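Side-chain contact in peptide ABC transporter, peptide-binding protein (Thermus thermophilus, PDB 2D5W), which binds oligopeptides and probably hands them to an ABC-type importer for uptake: residues 342-347 against 419-424. Numbering follows the deposited sequence.
Sequences KAFFDG and ERTQQF
Arg420 NH1 gives a hydrogen bond to a water 2.8 Å from that nitrogen, and the water donates in turn to Phe344 O, 2.9 Å away, tying the guanidinium to the backbone of the facing helix. The water sits at the edge of the guanidinium, in its plane, so the group can lie flat on the Phe344 ring at the same time. NH1 stands 3.4 Å above the middle of that ring. Arg420 CZ is 4.0 Å from the Phe344 ring centroid and almost directly above the ring, a cation-pi stack with the planes 28° apart. Arg420 reaches this place by a bend at chi3 (53°), which turns the guanidinium back over the ring, while its CB rests 3.9 Å from Phe344 CE2. Its NH2 also makes a long, weak ion pair with Asp278. The contact joins helix 337-345 to helix 416-431, two helices of a family 5 solute-binding protein; the second runs between strands 401-410 and 435-438, which pair in parallel, so strand, helix and strand form a beta-alpha-beta crossover. Phe344 turns its edge to the face of Phe424, a T-shaped pair with centroids 5.7 Å apart and planes at 71°. Phe424 is swung out with its CG trans to the main-chain nitrogen, which carries the ring toward helix 337-345, where it also touches Leu340. Thr421 OG1 lies 3.8 Å from Phe344 CE2 in an oblique approach; its hydrogen bond goes to Val417 O one turn back. Replacing Phe344 with an alanine would probably open a gap between the helices, leaving the guanidinium without its aromatic platform and Phe424 without its edge-on partner. Phe344 CB also lies over the face of the neighbouring Phe345 ring.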
ATOM      1  N   LYS A 342       8.702  22.880  -6.312  1.00 10.87           N
ATOM      2  CA  LYS A 342       8.377  24.300  -6.372  1.00 12.39           C
ATOM      3  C   LYS A 342       7.529  24.576  -7.614  1.00 11.58           C
ATOM      4  O   LYS A 342       6.449  25.159  -7.528  1.00 12.54           O
ATOM      5  CB  LYS A 342       9.654  25.140  -6.434  1.00 13.78           C
ATOM      6  CG  LYS A 342       9.394  26.630  -6.616  1.00 17.78           C
ATOM      7  CD  LYS A 342      10.691  27.420  -6.689  1.00 20.71           C
ATOM      8  CE  LYS A 342      10.427  28.893  -6.968  1.00 24.18           C
ATOM      9  NZ  LYS A 342       9.747  29.097  -8.279  1.00 27.89           N
ATOM     10  N   ALA A 343       8.017  24.140  -8.770  1.00 11.39           N
ATOM     11  CA  ALA A 343       7.309  24.366 -10.025  1.00 11.33           C
ATOM     12  C   ALA A 343       5.991  23.606 -10.140  1.00 11.39           C
ATOM     13  O   ALA A 343       4.989  24.155 -10.591  1.00 11.76           O
ATOM     14  CB  ALA A 343       8.213  24.001 -11.197  1.00 13.15           C
ATOM     15  N   PHE A 344       5.995  22.345  -9.721  1.00 10.32           N
ATOM     16  CA  PHE A 344       4.816  21.491  -9.822  1.00 10.58           C
ATOM     17  C   PHE A 344       3.759  21.672  -8.738  1.00 10.21           C
ATOM     18  O   PHE A 344       2.562  21.594  -9.021  1.00 10.21           O
ATOM     19  CB  PHE A 344       5.237  20.014  -9.800  1.00 10.44           C
ATOM     20  CG  PHE A 344       5.847  19.510 -11.084  1.00  9.61           C
ATOM     21  CD1 PHE A 344       6.575  20.346 -11.925  1.00 11.41           C
ATOM     22  CD2 PHE A 344       5.729  18.162 -11.422  1.00 10.69           C
ATOM     23  CE1 PHE A 344       7.177  19.843 -13.086  1.00 12.25           C
ATOM     24  CE2 PHE A 344       6.326  17.654 -12.576  1.00 12.31           C
ATOM     25  CZ  PHE A 344       7.051  18.496 -13.409  1.00 11.81           C
ATOM     26  N   PHE A 345       4.196  21.905  -7.504  1.00 10.27           N
ATOM     27  CA  PHE A 345       3.268  22.001  -6.380  1.00 10.83           C
ATOM     28  C   PHE A 345       3.412  23.247  -5.513  1.00 11.69           C
ATOM     29  O   PHE A 345       2.830  23.302  -4.429  1.00 11.43           O
ATOM     30  CB  PHE A 345       3.456  20.783  -5.464  1.00 10.80           C
ATOM     31  CG  PHE A 345       3.600  19.471  -6.198  1.00  9.60           C
ATOM     32  CD1 PHE A 345       4.740  18.682  -6.031  1.00 10.28           C
ATOM     33  CD2 PHE A 345       2.584  19.004  -7.027  1.00  9.98           C
ATOM     34  CE1 PHE A 345       4.859  17.448  -6.677  1.00  9.94           C
ATOM     35  CE2 PHE A 345       2.695  17.773  -7.674  1.00  9.05           C
ATOM     36  CZ  PHE A 345       3.835  16.996  -7.499  1.00  9.86           C
ATOM     37  N   ASP A 346       4.173  24.233  -5.978  1.00 12.12           N
ATOM     38  CA  ASP A 346       4.415  25.445  -5.198  1.00 13.19           C
ATOM     39  C   ASP A 346       5.003  25.073  -3.838  1.00 13.31           C
ATOM     40  O   ASP A 346       4.776  25.757  -2.837  1.00 14.68           O
ATOM     41  CB  ASP A 346       3.129  26.255  -5.011  1.00 14.95           C
ATOM     42  CG  ASP A 346       2.725  27.001  -6.265  1.00 16.88           C
ATOM     43  OD1 ASP A 346       3.615  27.586  -6.919  1.00 17.92           O
ATOM     44  OD2 ASP A 346       1.520  27.013  -6.591  1.00 20.35           O
ATOM     45  N   GLY A 347       5.753  23.972  -3.820  1.00 13.08           N
ATOM     46  CA  GLY A 347       6.397  23.496  -2.606  1.00 13.00           C
ATOM     47  C   GLY A 347       5.490  22.923  -1.535  1.00 13.17           C
ATOM     48  O   GLY A 347       5.966  22.542  -0.463  1.00 13.95           O
ATOM     49  N   GLU A 419       4.656  11.316 -15.565  1.00  8.85           N
ATOM     50  CA  GLU A 419       5.205  11.337 -16.913  1.00  8.58           C
ATOM     51  C   GLU A 419       5.990  12.640 -17.085  1.00  8.71           C
ATOM     52  O   GLU A 419       7.054  12.657 -17.708  1.00  9.95           O
ATOM     53  CB  GLU A 419       4.067  11.193 -17.935  1.00 10.31           C
ATOM     54  CG  GLU A 419       3.402   9.813 -17.833  1.00 12.28           C
ATOM     55  CD  GLU A 419       2.149   9.644 -18.673  1.00 13.74           C
ATOM     56  OE1 GLU A 419       1.350  10.598 -18.767  1.00 16.70           O
ATOM     57  OE2 GLU A 419       1.948   8.534 -19.218  1.00 14.26           O
ATOM     58  N   ARG A 420       5.482  13.724 -16.506  1.00  8.01           N
ATOM     59  CA  ARG A 420       6.161  15.015 -16.562  1.00  9.03           C
ATOM     60  C   ARG A 420       7.445  14.954 -15.727  1.00  9.02           C
ATOM     61  O   ARG A 420       8.477  15.518 -16.103  1.00 10.04           O
ATOM     62  CB  ARG A 420       5.243  16.118 -16.026  1.00  8.86           C
ATOM     63  CG  ARG A 420       4.100  16.494 -16.974  1.00  9.00           C
ATOM     64  CD  ARG A 420       3.039  17.324 -16.258  1.00 10.72           C
ATOM     65  NE  ARG A 420       3.627  18.481 -15.592  1.00 10.94           N
ATOM     66  CZ  ARG A 420       3.138  19.045 -14.491  1.00 10.99           C
ATOM     67  NH1 ARG A 420       3.750  20.093 -13.958  1.00 12.30           N
ATOM     68  NH2 ARG A 420       2.046  18.559 -13.917  1.00 12.85           N
ATOM     69  N   THR A 421       7.378  14.262 -14.594  1.00  8.68           N
ATOM     70  CA  THR A 421       8.534  14.116 -13.714  1.00  8.05           C
ATOM     71  C   THR A 421       9.678  13.402 -14.433  1.00  8.89           C
ATOM     72  O   THR A 421      10.833  13.829 -14.358  1.00  9.18           O
ATOM     73  CB  THR A 421       8.155  13.331 -12.442  1.00  8.71           C
ATOM     74  OG1 THR A 421       7.210  14.096 -11.686  1.00  9.21           O
ATOM     75  CG2 THR A 421       9.381  13.063 -11.577  1.00  9.60           C
ATOM     76  N   GLN A 422       9.357  12.323 -15.138  1.00  8.08           N
ATOM     77  CA  GLN A 422      10.377  11.578 -15.865  1.00  8.49           C
ATOM     78  C   GLN A 422      11.094  12.485 -16.859  1.00  9.90           C
ATOM     79  O   GLN A 422      12.320  12.461 -16.950  1.00 10.91           O
ATOM     80  CB  GLN A 422       9.755  10.393 -16.605  1.00  9.61           C
ATOM     81  CG  GLN A 422       9.247   9.282 -15.699  1.00  9.10           C
ATOM     82  CD  GLN A 422       8.613   8.151 -16.484  1.00  9.22           C
ATOM     83  OE1 GLN A 422       7.751   8.382 -17.332  1.00 10.70           O
ATOM     84  NE2 GLN A 422       9.036   6.922 -16.209  1.00 10.78           N
ATOM     85  N   GLN A 423      10.326  13.283 -17.598  1.00  9.60           N
ATOM     86  CA  GLN A 423      10.868  14.211 -18.592  1.00 10.84           C
ATOM     87  C   GLN A 423      11.733  15.285 -17.949  1.00  9.74           C
ATOM     88  O   GLN A 423      12.794  15.653 -18.464  1.00 10.74           O
ATOM     89  CB  GLN A 423       9.732  14.913 -19.344  1.00 14.65           C
ATOM     90  CG  GLN A 423       8.978  14.055 -20.327  1.00 16.55           C
ATOM     91  CD  GLN A 423       7.881  14.830 -21.034  1.00 13.90           C
ATOM     92  OE1 GLN A 423       7.334  14.369 -22.031  1.00 20.07           O
ATOM     93  NE2 GLN A 423       7.542  16.006 -20.505  1.00 16.40           N
ATOM     94  N   PHE A 424      11.248  15.810 -16.833  1.00  9.12           N
ATOM     95  CA  PHE A 424      11.933  16.854 -16.090  1.00  9.59           C
ATOM     96  C   PHE A 424      13.306  16.357 -15.628  1.00  9.43           C
ATOM     97  O   PHE A 424      14.330  17.005 -15.863  1.00 11.55           O
ATOM     98  CB  PHE A 424      11.060  17.249 -14.896  1.00 10.63           C
ATOM     99  CG  PHE A 424      11.589  18.398 -14.095  1.00 10.85           C
ATOM    100  CD1 PHE A 424      11.218  19.705 -14.396  1.00 13.74           C
ATOM    101  CD2 PHE A 424      12.438  18.175 -13.016  1.00 11.89           C
ATOM    102  CE1 PHE A 424      11.683  20.773 -13.630  1.00 14.82           C
ATOM    103  CE2 PHE A 424      12.910  19.236 -12.244  1.00 13.47           C
ATOM    104  CZ  PHE A 424      12.531  20.537 -12.551  1.00 14.07           C
TER
HETATM  105  O   HOH W   1       2.128  20.873 -11.845  1.00 14.41           O